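Local coordinates for actin-related protein 8 (Homo sapiens, PDB 4FO0) that binds ATP, has low basal ATPase activity, does not polymerize, and is a proposed core component of the INO80 chromatin-remodelling complex, needed to recruit INO80 to DNA damage, at residues Y108-P114 and L344-R349; L196-C201 and M225-G229; V218-M223 and I572-Q578; G295-R299 and F334-H338. One frame throughout, in Å; residues are numbered along the deposited sequence.

Contact 1 of 4, residues Y108-P114 and L344-R349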
# COMPACT_ATOMS: atom_id res chain seq x y z
N TYR A 108 22.34 -22.02 -15.29
CA TYR A 108 22.06 -22.92 -14.18
C TYR A 108 20.55 -23.12 -14.00
O TYR A 108 20.08 -24.22 -13.71
CB TYR A 108 22.65 -22.34 -12.90
CG TYR A 108 22.28 -23.09 -11.64
CD1 TYR A 108 21.04 -22.89 -11.04
CD2 TYR A 108 23.17 -23.98 -11.05
CE1 TYR A 108 20.70 -23.56 -9.89
CE2 TYR A 108 22.84 -24.66 -9.89
CZ TYR A 108 21.59 -24.45 -9.31
OH TYR A 108 21.24 -25.11 -8.16
N ASN A 109 19.80 -22.04 -14.15
CA ASN A 109 18.41 -22.06 -13.75
C ASN A 109 17.52 -22.96 -14.57
O ASN A 109 16.64 -23.66 -14.04
CB ASN A 109 17.84 -20.65 -13.61
CG ASN A 109 18.07 -20.07 -12.24
OD1 ASN A 109 18.28 -20.81 -11.27
ND2 ASN A 109 18.07 -18.74 -12.14
N LYS A 110 17.71 -22.98 -15.87
CA LYS A 110 16.71 -23.70 -16.62
C LYS A 110 17.07 -25.16 -16.93
O LYS A 110 16.46 -25.82 -17.77
CB LYS A 110 16.12 -22.84 -17.75
CG LYS A 110 15.59 -21.48 -17.17
CD LYS A 110 14.05 -21.21 -17.32
CE LYS A 110 13.73 -20.35 -18.55
NZ LYS A 110 12.27 -20.12 -18.82
N GLN A 111 18.04 -25.64 -16.14
CA GLN A 111 18.27 -27.05 -15.85
C GLN A 111 17.51 -27.46 -14.58
O GLN A 111 17.46 -28.64 -14.24
CB GLN A 111 19.76 -27.28 -15.57
CG GLN A 111 20.71 -27.03 -16.73
CD GLN A 111 22.15 -27.43 -16.43
OE1 GLN A 111 22.69 -27.14 -15.36
NE2 GLN A 111 22.78 -28.12 -17.39
N MET A 112 16.95 -26.49 -13.86
CA MET A 112 16.25 -26.78 -12.60
C MET A 112 14.82 -27.25 -12.82
O MET A 112 14.04 -26.61 -13.55
CB MET A 112 16.22 -25.55 -11.68
CG MET A 112 17.57 -25.01 -11.24
SD MET A 112 18.63 -26.16 -10.35
CE MET A 112 17.54 -27.57 -10.12
N ARG A 113 14.46 -28.36 -12.17
CA ARG A 113 13.08 -28.82 -12.13
C ARG A 113 12.61 -28.82 -10.69
O ARG A 113 13.40 -29.04 -9.77
CB ARG A 113 12.94 -30.22 -12.71
CG ARG A 113 13.15 -30.27 -14.21
CD ARG A 113 12.50 -29.08 -14.89
NE ARG A 113 12.75 -29.08 -16.33
CZ ARG A 113 13.75 -28.42 -16.93
NH1 ARG A 113 14.60 -27.70 -16.21
NH2 ARG A 113 13.89 -28.50 -18.25
N PRO A 114 11.31 -28.56 -10.49
CA PRO A 114 10.74 -28.55 -9.14
C PRO A 114 10.61 -29.97 -8.57
O PRO A 114 10.36 -30.93 -9.29
CB PRO A 114 9.36 -27.92 -9.35
CG PRO A 114 9.03 -28.20 -10.78
CD PRO A 114 10.33 -28.21 -11.53
N LEU A 344 4.90 -27.75 -4.54
CA LEU A 344 6.16 -27.71 -5.30
C LEU A 344 7.27 -26.93 -4.61
O LEU A 344 7.03 -25.90 -3.97
CB LEU A 344 5.92 -27.11 -6.67
CG LEU A 344 5.01 -27.93 -7.57
CD1 LEU A 344 4.59 -27.08 -8.76
CD2 LEU A 344 5.74 -29.17 -8.05
N LEU A 345 8.49 -27.43 -4.76
CA LEU A 345 9.66 -26.74 -4.26
C LEU A 345 10.66 -26.51 -5.38
O LEU A 345 11.07 -27.45 -6.05
CB LEU A 345 10.33 -27.54 -3.16
CG LEU A 345 11.61 -26.88 -2.66
CD1 LEU A 345 11.24 -25.68 -1.82
CD2 LEU A 345 12.43 -27.88 -1.88
N TYR A 346 11.04 -25.24 -5.58
CA TYR A 346 11.94 -24.82 -6.65
C TYR A 346 13.30 -24.34 -6.12
O TYR A 346 13.37 -23.52 -5.21
CB TYR A 346 11.32 -23.66 -7.41
CG TYR A 346 10.24 -24.03 -8.39
CD1 TYR A 346 10.55 -24.27 -9.73
CD2 TYR A 346 8.91 -24.08 -8.01
CE1 TYR A 346 9.57 -24.59 -10.65
CE2 TYR A 346 7.91 -24.41 -8.92
CZ TYR A 346 8.25 -24.67 -10.24
OH TYR A 346 7.28 -24.99 -11.16
N GLN A 347 14.37 -24.86 -6.72
CA GLN A 347 15.70 -24.26 -6.56
C GLN A 347 15.89 -23.18 -7.60
O GLN A 347 15.53 -23.34 -8.77
CB GLN A 347 16.80 -25.30 -6.77
CG GLN A 347 16.69 -26.55 -5.95
CD GLN A 347 16.61 -26.25 -4.47
OE1 GLN A 347 17.45 -25.53 -3.92
NE2 GLN A 347 15.60 -26.79 -3.82
N PHE A 348 16.46 -22.05 -7.20
CA PHE A 348 17.09 -21.24 -8.23
C PHE A 348 18.05 -20.18 -7.76
O PHE A 348 18.13 -19.87 -6.57
CB PHE A 348 16.09 -20.69 -9.25
CG PHE A 348 15.51 -19.38 -8.89
CD1 PHE A 348 15.26 -18.43 -9.88
CD2 PHE A 348 15.16 -19.10 -7.58
CE1 PHE A 348 14.70 -17.22 -9.57
CE2 PHE A 348 14.60 -17.87 -7.25
CZ PHE A 348 14.37 -16.93 -8.25
N ARG A 349 18.80 -19.67 -8.72
CA ARG A 349 19.93 -18.80 -8.42
C ARG A 349 19.61 -17.35 -8.77
O ARG A 349 19.16 -17.06 -9.87
CB ARG A 349 21.13 -19.29 -9.18
CG ARG A 349 22.43 -19.04 -8.50
CD ARG A 349 23.52 -19.80 -9.22
NE ARG A 349 23.84 -21.03 -8.51
CZ ARG A 349 24.65 -21.96 -8.98
NH1 ARG A 349 25.20 -21.80 -10.18
NH2 ARG A 349 24.90 -23.05 -8.27
O HOH W 1 14.12 -26.32 -8.85
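Two hydrogen bonds tie the side-chain amide of Asn109 to the backbone of Arg349. Arg349 N donates to Asn109 OD1 over 2.8 Å, meeting a lone pair in the carbonyl plane. Asn109 ND2 donates to Arg349 O at 3.0 Å, again on a lone pair. An amide paired with both the N-H and the C=O of one residue imitates the edge of a neighbouring strand, and here a helix end supplies it. A further bond from ND2 to Ala294 O helps fix the rotation of the amide.

The charged contact is a cation-pi stack. The guanidinium of Arg349 lies over one face of the Tyr108 ring, displaced toward CD2 and CE2, with Arg349 CZ 3.6 Å from the ring centroid and the planes 29° apart. Tyr108 CG stands anti to its own N (chi1 172°), which carries the ring out toward the arginine. A salt bridge from Arg349 NE to Asp331 holds the cation from elsewhere.

Apolar contacts dominate at the other end. Pro114 CB rests over the centre of the Tyr346 ring, 3.6 Å from its centroid, in a CH-pi contact. The bent chain of Met112 brings its SD to 4.1 Å from Gln347 CB. Two further polar links are a CA-H...O contact, Pro114 CA to Leu345 O at 3.3 Å, and a water that accepts from Gln347 N and donates weakly to Arg113 O.

Strand 343-350 is the middle strand of a three-stranded antiparallel sheet, and residues 108-114 lead from helix 102-109 into one outer strand, 115-118; strand 330-336 flanks the middle strand on its other side.

Contact 2 of 4, residues L196-C201 and M225-G229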
# COMPACT_ATOMS: atom_id res chain seq x y z
N LEU A 196 -24.74 -1.14 14.81
CA LEU A 196 -23.82 -0.05 14.51
C LEU A 196 -24.29 1.29 15.06
O LEU A 196 -23.50 2.21 15.24
CB LEU A 196 -23.50 0.01 13.01
CG LEU A 196 -22.61 -1.15 12.55
CD1 LEU A 196 -22.33 -1.11 11.06
CD2 LEU A 196 -21.29 -1.16 13.31
N LYS A 197 -25.59 1.39 15.36
CA LYS A 197 -26.15 2.60 15.96
C LYS A 197 -25.48 2.97 17.29
O LYS A 197 -25.51 4.14 17.69
CB LYS A 197 -27.65 2.45 16.16
CG LYS A 197 -28.06 1.28 17.04
CD LYS A 197 -29.57 1.09 16.97
CE LYS A 197 -30.03 -0.15 17.72
NZ LYS A 197 -31.39 -0.59 17.27
N TYR A 198 -24.88 2.00 17.96
CA TYR A 198 -24.17 2.26 19.21
C TYR A 198 -22.70 2.55 18.96
O TYR A 198 -21.94 2.78 19.91
CB TYR A 198 -24.27 1.07 20.17
CG TYR A 198 -25.67 0.53 20.35
CD1 TYR A 198 -26.74 1.38 20.60
CD2 TYR A 198 -25.93 -0.84 20.27
CE1 TYR A 198 -28.03 0.89 20.77
CE2 TYR A 198 -27.21 -1.34 20.44
CZ TYR A 198 -28.26 -0.48 20.69
OH TYR A 198 -29.54 -0.97 20.85
N TYR A 199 -22.28 2.53 17.70
CA TYR A 199 -20.88 2.78 17.38
C TYR A 199 -20.64 4.08 16.64
O TYR A 199 -21.52 4.63 15.99
CB TYR A 199 -20.31 1.64 16.54
CG TYR A 199 -20.11 0.37 17.32
CD1 TYR A 199 -18.86 0.02 17.80
CD2 TYR A 199 -21.18 -0.47 17.58
CE1 TYR A 199 -18.67 -1.15 18.52
CE2 TYR A 199 -21.01 -1.63 18.30
CZ TYR A 199 -19.76 -1.98 18.77
OH TYR A 199 -19.61 -3.16 19.49
N ARG A 200 -19.41 4.56 16.77
CA ARG A 200 -18.91 5.66 15.98
C ARG A 200 -17.73 5.17 15.17
O ARG A 200 -17.15 4.11 15.45
CB ARG A 200 -18.49 6.82 16.87
CG ARG A 200 -19.65 7.67 17.31
CD ARG A 200 -19.19 8.71 18.31
NE ARG A 200 -18.56 8.07 19.45
CZ ARG A 200 -18.00 8.73 20.46
NH1 ARG A 200 -18.00 10.06 20.45
NH2 ARG A 200 -17.44 8.06 21.46
N CYS A 201 -17.36 5.96 14.18
CA CYS A 201 -16.35 5.57 13.21
C CYS A 201 -15.24 6.61 13.00
O CYS A 201 -15.50 7.79 12.83
CB CYS A 201 -17.03 5.29 11.88
SG CYS A 201 -15.87 4.97 10.55
N MET A 225 -24.81 2.41 6.48
CA MET A 225 -24.32 1.38 7.38
C MET A 225 -24.86 1.55 8.81
O MET A 225 -25.04 0.57 9.53
CB MET A 225 -22.80 1.34 7.39
CG MET A 225 -22.19 0.61 6.22
SD MET A 225 -20.39 0.75 6.28
CE MET A 225 -19.93 -0.79 7.07
N GLY A 226 -25.11 2.79 9.21
CA GLY A 226 -25.81 3.04 10.45
C GLY A 226 -25.00 3.45 11.66
O GLY A 226 -25.50 3.39 12.79
N PHE A 227 -23.76 3.86 11.45
CA PHE A 227 -22.97 4.46 12.51
C PHE A 227 -23.66 5.74 12.94
O PHE A 227 -24.32 6.38 12.13
CB PHE A 227 -21.59 4.81 12.00
CG PHE A 227 -20.69 3.64 11.88
CD1 PHE A 227 -19.83 3.30 12.92
CD2 PHE A 227 -20.68 2.88 10.72
CE1 PHE A 227 -18.98 2.22 12.81
CE2 PHE A 227 -19.83 1.80 10.61
CZ PHE A 227 -18.98 1.47 11.66
N SER A 228 -23.48 6.14 14.19
CA SER A 228 -24.19 7.30 14.69
C SER A 228 -23.37 8.55 14.48
O SER A 228 -23.90 9.66 14.37
CB SER A 228 -24.54 7.14 16.17
OG SER A 228 -23.36 7.10 16.94
N GLY A 229 -22.05 8.37 14.43
CA GLY A 229 -21.17 9.49 14.17
C GLY A 229 -19.87 9.03 13.54
O GLY A 229 -19.56 7.85 13.54
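Phe227 reaches into residues 196-201 between Leu196 and Cys201. Phe227 CB lies 4.0 Å from Tyr199 O. Its CG comes under Cys201 CB, which approaches the ring most closely at Phe227 CD1 (3.6 Å) from above one face. Cys201 SG, anti to the backbone N (chi1 173°), stands farther above that face, 4.8 Å from the ring centroid in a sulfur-aromatic contact, leaving CB nearest. Phe227 CE1 passes 3.7 Å from Arg200 O. Over the opposite face comes Leu196: Leu196 CD2 is 3.9 Å from Phe227 CZ at the tip, while Leu196 CD1 touches Phe227 CE2.

These residues lie at the start of the two parallel strands of a beta-alpha-beta crossover, 200-205 and 229-234, connected by helix 211-225. Gly226, with positive phi, turns the chain out of that helix. An alanine in place of Phe227 would take away the ring that separates Leu196 from Cys201, and is likely to open a gap between them.

Beyond the ring, hydrogen bonds join the two segments. Tyr199 O accepts twice, straight from Ser228 N at 3.1 Å and from Ser228 OG above the carbonyl plane. Cys201 N donates to Gly229 O over 3.0 Å.

Contact 3 of 4, residues V218-M223 and I572-Q578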
# COMPACT_ATOMS: atom_id res chain seq x y z
N VAL A 218 -18.56 8.99 3.70
CA VAL A 218 -19.20 9.50 4.89
C VAL A 218 -20.70 9.23 4.82
O VAL A 218 -21.30 8.76 5.78
CB VAL A 218 -18.99 11.00 5.02
CG1 VAL A 218 -19.86 11.55 6.13
CG2 VAL A 218 -17.52 11.31 5.25
N ASN A 219 -21.30 9.51 3.67
CA ASN A 219 -22.72 9.26 3.54
C ASN A 219 -23.00 7.78 3.75
O ASN A 219 -23.97 7.39 4.40
CB ASN A 219 -23.27 9.75 2.21
CG ASN A 219 -24.76 9.52 2.09
OD1 ASN A 219 -25.57 10.24 2.69
ND2 ASN A 219 -25.14 8.51 1.32
N MET A 220 -22.13 6.95 3.20
CA MET A 220 -22.29 5.52 3.31
C MET A 220 -22.19 5.10 4.78
O MET A 220 -23.05 4.38 5.28
CB MET A 220 -21.26 4.79 2.45
CG MET A 220 -21.41 3.29 2.53
SD MET A 220 -19.93 2.36 2.12
CE MET A 220 -18.68 3.17 3.12
N ILE A 221 -21.13 5.54 5.46
CA ILE A 221 -20.94 5.20 6.88
C ILE A 221 -22.15 5.55 7.75
O ILE A 221 -22.66 4.72 8.50
CB ILE A 221 -19.75 5.95 7.48
CG1 ILE A 221 -18.46 5.57 6.77
CG2 ILE A 221 -19.64 5.62 8.94
CD1 ILE A 221 -18.22 4.10 6.78
N LEU A 222 -22.60 6.80 7.64
CA LEU A 222 -23.67 7.31 8.48
C LEU A 222 -25.06 6.82 8.06
O LEU A 222 -25.80 6.27 8.88
CB LEU A 222 -23.62 8.84 8.52
CG LEU A 222 -22.38 9.40 9.20
CD1 LEU A 222 -22.41 10.90 9.21
CD2 LEU A 222 -22.26 8.87 10.62
N MET A 223 -25.39 7.00 6.79
CA MET A 223 -26.73 6.72 6.29
C MET A 223 -26.98 5.26 5.92
O MET A 223 -28.03 4.71 6.23
CB MET A 223 -27.08 7.64 5.11
CG MET A 223 -27.10 9.13 5.42
SD MET A 223 -28.07 9.61 6.89
CE MET A 223 -26.94 9.10 8.18
N ILE A 572 -19.11 14.08 13.53
CA ILE A 572 -20.27 14.48 12.77
C ILE A 572 -21.30 13.39 12.94
O ILE A 572 -21.00 12.22 12.70
CB ILE A 572 -19.94 14.63 11.28
CG1 ILE A 572 -18.91 15.75 11.07
CG2 ILE A 572 -21.21 14.91 10.49
CD1 ILE A 572 -18.45 15.89 9.64
N TYR A 573 -22.50 13.77 13.35
CA TYR A 573 -23.53 12.80 13.68
C TYR A 573 -24.56 12.66 12.59
O TYR A 573 -24.73 13.55 11.76
CB TYR A 573 -24.18 13.13 15.03
CG TYR A 573 -23.21 13.00 16.18
CD1 TYR A 573 -22.98 11.75 16.78
CD2 TYR A 573 -22.48 14.10 16.65
CE1 TYR A 573 -22.07 11.60 17.82
CE2 TYR A 573 -21.56 13.96 17.70
CZ TYR A 573 -21.37 12.71 18.28
OH TYR A 573 -20.47 12.55 19.31
N GLN A 574 -25.25 11.52 12.60
CA GLN A 574 -26.23 11.19 11.57
C GLN A 574 -27.17 12.32 11.19
O GLN A 574 -27.33 12.62 10.00
CB GLN A 574 -27.06 10.00 12.00
CG GLN A 574 -26.39 8.68 11.87
CD GLN A 574 -27.41 7.57 11.70
OE1 GLN A 574 -28.43 7.74 11.04
NE2 GLN A 574 -27.14 6.42 12.32
N ARG A 575 -27.81 12.93 12.18
CA ARG A 575 -28.85 13.90 11.87
C ARG A 575 -28.29 15.20 11.31
O ARG A 575 -28.87 15.78 10.39
CB ARG A 575 -29.78 14.15 13.05
CG ARG A 575 -31.20 14.50 12.59
CD ARG A 575 -32.21 14.41 13.73
NE ARG A 575 -31.92 15.39 14.78
CZ ARG A 575 -32.81 16.26 15.25
NH1 ARG A 575 -34.04 16.29 14.76
NH2 ARG A 575 -32.46 17.11 16.21
N GLU A 576 -27.15 15.64 11.83
CA GLU A 576 -26.47 16.79 11.24
C GLU A 576 -26.13 16.51 9.78
O GLU A 576 -26.17 17.40 8.93
CB GLU A 576 -25.21 17.14 12.02
CG GLU A 576 -25.40 17.13 13.53
CD GLU A 576 -24.08 17.20 14.30
OE1 GLU A 576 -24.04 17.83 15.37
OE2 GLU A 576 -23.07 16.61 13.83
N TRP A 577 -25.81 15.26 9.48
CA TRP A 577 -25.49 14.89 8.12
C TRP A 577 -26.71 14.87 7.26
O TRP A 577 -26.74 15.52 6.20
CB TRP A 577 -24.81 13.53 8.07
CG TRP A 577 -24.37 13.18 6.68
CD1 TRP A 577 -24.96 12.30 5.80
CD2 TRP A 577 -23.23 13.74 5.95
NE1 TRP A 577 -24.29 12.26 4.62
CE2 TRP A 577 -23.24 13.10 4.64
CE3 TRP A 577 -22.24 14.66 6.24
CZ2 TRP A 577 -22.29 13.38 3.69
CZ3 TRP A 577 -21.29 14.93 5.27
CH2 TRP A 577 -21.31 14.31 4.02
N GLN A 578 -27.72 14.14 7.69
CA GLN A 578 -28.97 14.05 6.95
C GLN A 578 -29.47 15.44 6.61
O GLN A 578 -30.06 15.66 5.55
CB GLN A 578 -30.02 13.32 7.78
CG GLN A 578 -31.23 12.87 6.99
CD GLN A 578 -31.96 11.73 7.66
OE1 GLN A 578 -31.68 11.39 8.81
NE2 GLN A 578 -32.90 11.13 6.95
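The indole of Trp577 has Val218 on one face and Asn219 and Met223 at its edge. Val218 CG1 stands almost vertically above the six-membered ring, 3.6 Å from its centroid and 6° off the normal, a close CH-pi contact. At the rim, Trp577 NE1 donates to Asn219 OD1 over 3.1 Å. The oxygen lies in the indole plane and receives the N-H on a lone pair, although the amide plane is inclined to that of the ring. With Asn219 CG anti to the backbone N (chi1 -178°), the amide reaches the N-H and gives this largely buried ring a polar mate. Met223 CG lies near the ring plane, 3.8 Å from Trp577 CD1, and its sulfur makes a Met-aromatic contact at the edge of the five-membered ring.

Leu222 crosses the tryptophan side chain at about a right angle, its CD1 3.7 Å from Trp577 CB, so the tryptophan is a knob in a hole formed by Val218, Asn219, Leu222 and Met223. Met223 and Gln574 slide past each other in opposite directions, with Met223 CE 3.5 Å from Gln574 OE1. Gln574 NE2 makes a weak hydrogen bond to Phe227 O.

The second helix is secured at its start: Tyr573 N, at the N-cap, donates to Glu576 OE2 over 2.9 Å, and that carboxylate also forms a salt bridge with Arg588.

The axes of the segments 218-223 and 574-578 approach to 10.0 Å, their N-to-C directions 129° apart. In the actin fold the chain returns at its end to subdomain 1; consistent with that, helix 574-580, near the C-terminus, packs on helix 211-225 of the crossover.

Contact 4 of 4, residues G295-R299 and F334-H338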
# COMPACT_ATOMS: atom_id res chain seq x y z
N GLY A 295 16.03 -16.67 -16.02
CA GLY A 295 15.52 -18.03 -16.17
C GLY A 295 14.62 -18.55 -15.06
O GLY A 295 14.70 -19.72 -14.66
N PHE A 296 13.75 -17.69 -14.55
CA PHE A 296 12.74 -18.04 -13.55
C PHE A 296 12.05 -19.36 -13.87
O PHE A 296 11.37 -19.49 -14.89
CB PHE A 296 11.71 -16.92 -13.50
CG PHE A 296 10.72 -17.05 -12.41
CD1 PHE A 296 11.13 -17.15 -11.08
CD2 PHE A 296 9.36 -17.06 -12.70
CE1 PHE A 296 10.20 -17.26 -10.06
CE2 PHE A 296 8.42 -17.17 -11.69
CZ PHE A 296 8.84 -17.27 -10.36
N PRO A 297 12.20 -20.35 -12.97
CA PRO A 297 11.86 -21.73 -13.33
C PRO A 297 10.36 -21.97 -13.43
O PRO A 297 9.95 -22.94 -14.06
CB PRO A 297 12.48 -22.55 -12.20
CG PRO A 297 13.00 -21.55 -11.18
CD PRO A 297 12.47 -20.21 -11.53
N TYR A 298 9.54 -21.12 -12.83
CA TYR A 298 8.09 -21.26 -12.97
C TYR A 298 7.64 -20.59 -14.27
O TYR A 298 7.24 -19.43 -14.30
CB TYR A 298 7.38 -20.67 -11.75
CG TYR A 298 5.87 -20.70 -11.81
CD1 TYR A 298 5.20 -21.69 -12.54
CD2 TYR A 298 5.11 -19.74 -11.17
CE1 TYR A 298 3.81 -21.70 -12.61
CE2 TYR A 298 3.73 -19.75 -11.23
CZ TYR A 298 3.09 -20.74 -11.95
OH TYR A 298 1.71 -20.75 -12.00
N ARG A 299 7.60 -21.32 -15.34
CA ARG A 299 7.48 -20.71 -16.61
C ARG A 299 6.09 -20.42 -17.03
O ARG A 299 5.89 -19.72 -17.97
CB ARG A 299 8.12 -21.59 -17.65
CG ARG A 299 9.62 -21.54 -17.66
CD ARG A 299 10.18 -22.93 -17.57
NE ARG A 299 11.54 -22.94 -17.06
CZ ARG A 299 12.11 -23.99 -16.47
NH1 ARG A 299 11.42 -25.09 -16.27
NH2 ARG A 299 13.35 -23.91 -16.03
N PHE A 334 12.09 -21.70 -3.36
CA PHE A 334 10.77 -21.24 -2.98
C PHE A 334 9.73 -22.31 -3.26
O PHE A 334 9.96 -23.21 -4.08
CB PHE A 334 10.43 -19.93 -3.71
CG PHE A 334 10.27 -20.07 -5.21
CD1 PHE A 334 11.37 -20.00 -6.04
CD2 PHE A 334 9.02 -20.24 -5.78
CE1 PHE A 334 11.23 -20.11 -7.43
CE2 PHE A 334 8.86 -20.35 -7.16
CZ PHE A 334 9.97 -20.28 -7.99
N GLN A 335 8.59 -22.20 -2.59
CA GLN A 335 7.48 -23.14 -2.77
C GLN A 335 6.36 -22.58 -3.64
O GLN A 335 6.17 -21.37 -3.73
CB GLN A 335 6.89 -23.51 -1.42
CG GLN A 335 7.85 -24.23 -0.50
CD GLN A 335 7.15 -24.77 0.73
OE1 GLN A 335 5.92 -24.73 0.84
NE2 GLN A 335 7.92 -25.30 1.67
N ILE A 336 5.62 -23.46 -4.29
CA ILE A 336 4.32 -23.08 -4.81
C ILE A 336 3.29 -24.08 -4.29
O ILE A 336 3.46 -25.27 -4.44
CB ILE A 336 4.26 -23.05 -6.33
CG1 ILE A 336 5.42 -22.21 -6.91
CG2 ILE A 336 2.92 -22.48 -6.76
CD1 ILE A 336 5.33 -22.02 -8.44
N ARG A 337 2.25 -23.57 -3.65
CA ARG A 337 1.16 -24.40 -3.16
C ARG A 337 -0.17 -23.85 -3.68
O ARG A 337 -1.01 -23.38 -2.91
CB ARG A 337 1.16 -24.42 -1.63
CG ARG A 337 2.45 -24.97 -1.05
CD ARG A 337 2.35 -25.12 0.46
NE ARG A 337 3.36 -26.04 0.99
CZ ARG A 337 3.15 -27.34 1.20
NH1 ARG A 337 1.97 -27.87 0.94
NH2 ARG A 337 4.13 -28.11 1.68
N HIS A 338 -0.36 -23.93 -4.98
CA HIS A 338 -1.60 -23.46 -5.57
C HIS A 338 -2.67 -24.52 -5.57
O HIS A 338 -2.37 -25.72 -5.59
CB HIS A 338 -1.35 -22.97 -6.98
CG HIS A 338 -0.56 -21.71 -7.03
ND1 HIS A 338 -0.11 -21.15 -8.21
CD2 HIS A 338 -0.14 -20.89 -6.04
CE1 HIS A 338 0.56 -20.04 -7.94
NE2 HIS A 338 0.56 -19.86 -6.63
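A buried hydrophobic layer between a helix-ending loop and a beta hairpin is formed where Phe296, Pro297 and Tyr298 meet Phe334 and Ile336. Phe296 and Phe334 have rings that are nearly parallel, with planes 10° apart, but slid so far that they barely overlap; the centroids are 5.7 Å apart, and the closest atoms are Phe296 CE1 and Phe334 CZ at 3.7 Å. Pro297 CD adds a looser contact, near the plane of the Phe334 ring at its edge, 4.3 Å from Phe334 CE1.

Two turns shape the loop. Gly295, with positive phi, is the C-prime residue of a Schellman motif that closes the helix before it, and Tyr298 is the centre of an inverse gamma turn. Strand 330-336 is one arm of a hairpin, completed by strand 343-350, that probably corresponds to one in subdomain 4 of actin. Tyr346 of that second arm packs on Phe334 and on Pro297, and Leu315 of helix 306-319 touches both phenylalanines.

Tyr298 CG lies anti to the backbone N (chi1 177°), directing the ring toward the strand, where Ile336 CD1 sits over one face at 3.8 Å from the centroid. Tyr298 OH hydrogen-bonds Asp308 OD1 and a glycerol, probably from the crystallisation liquor, and lies 4.2 Å from His338 ND1, near the plane of the imidazole. Replacing Tyr298 with an alanine would probably leave Ile336 CD1 without its aromatic cover and Asp308 without that hydroxyl. Ile336 CG2 covers the centre of one face of the His338 imidazole, 3.4 Å above its plane.

Overall arrangement
The four contacts form two groups on opposite sides of the molecule's centre. Contacts 1 and 4, with centres 8 Å apart, share the sheet of strands 115-118, 343-350 and 330-336; Tyr346 N and Leu344 O pair with Phe334 O and Ile336 N. Contacts 2 and 3, with centres about 9 Å apart, meet around the end of helix 211-225 and reach the same sheet, which holds strands 200-205, 229-234 and 572-573. Centres of different groups lie about 46 to 56 Å apart. Along the chain, contact 4 falls between the two segments of contact 1, whereas contacts 2 and 3 interleave. Shorter and longer chain returns thus contribute to each side of this actin-family fold.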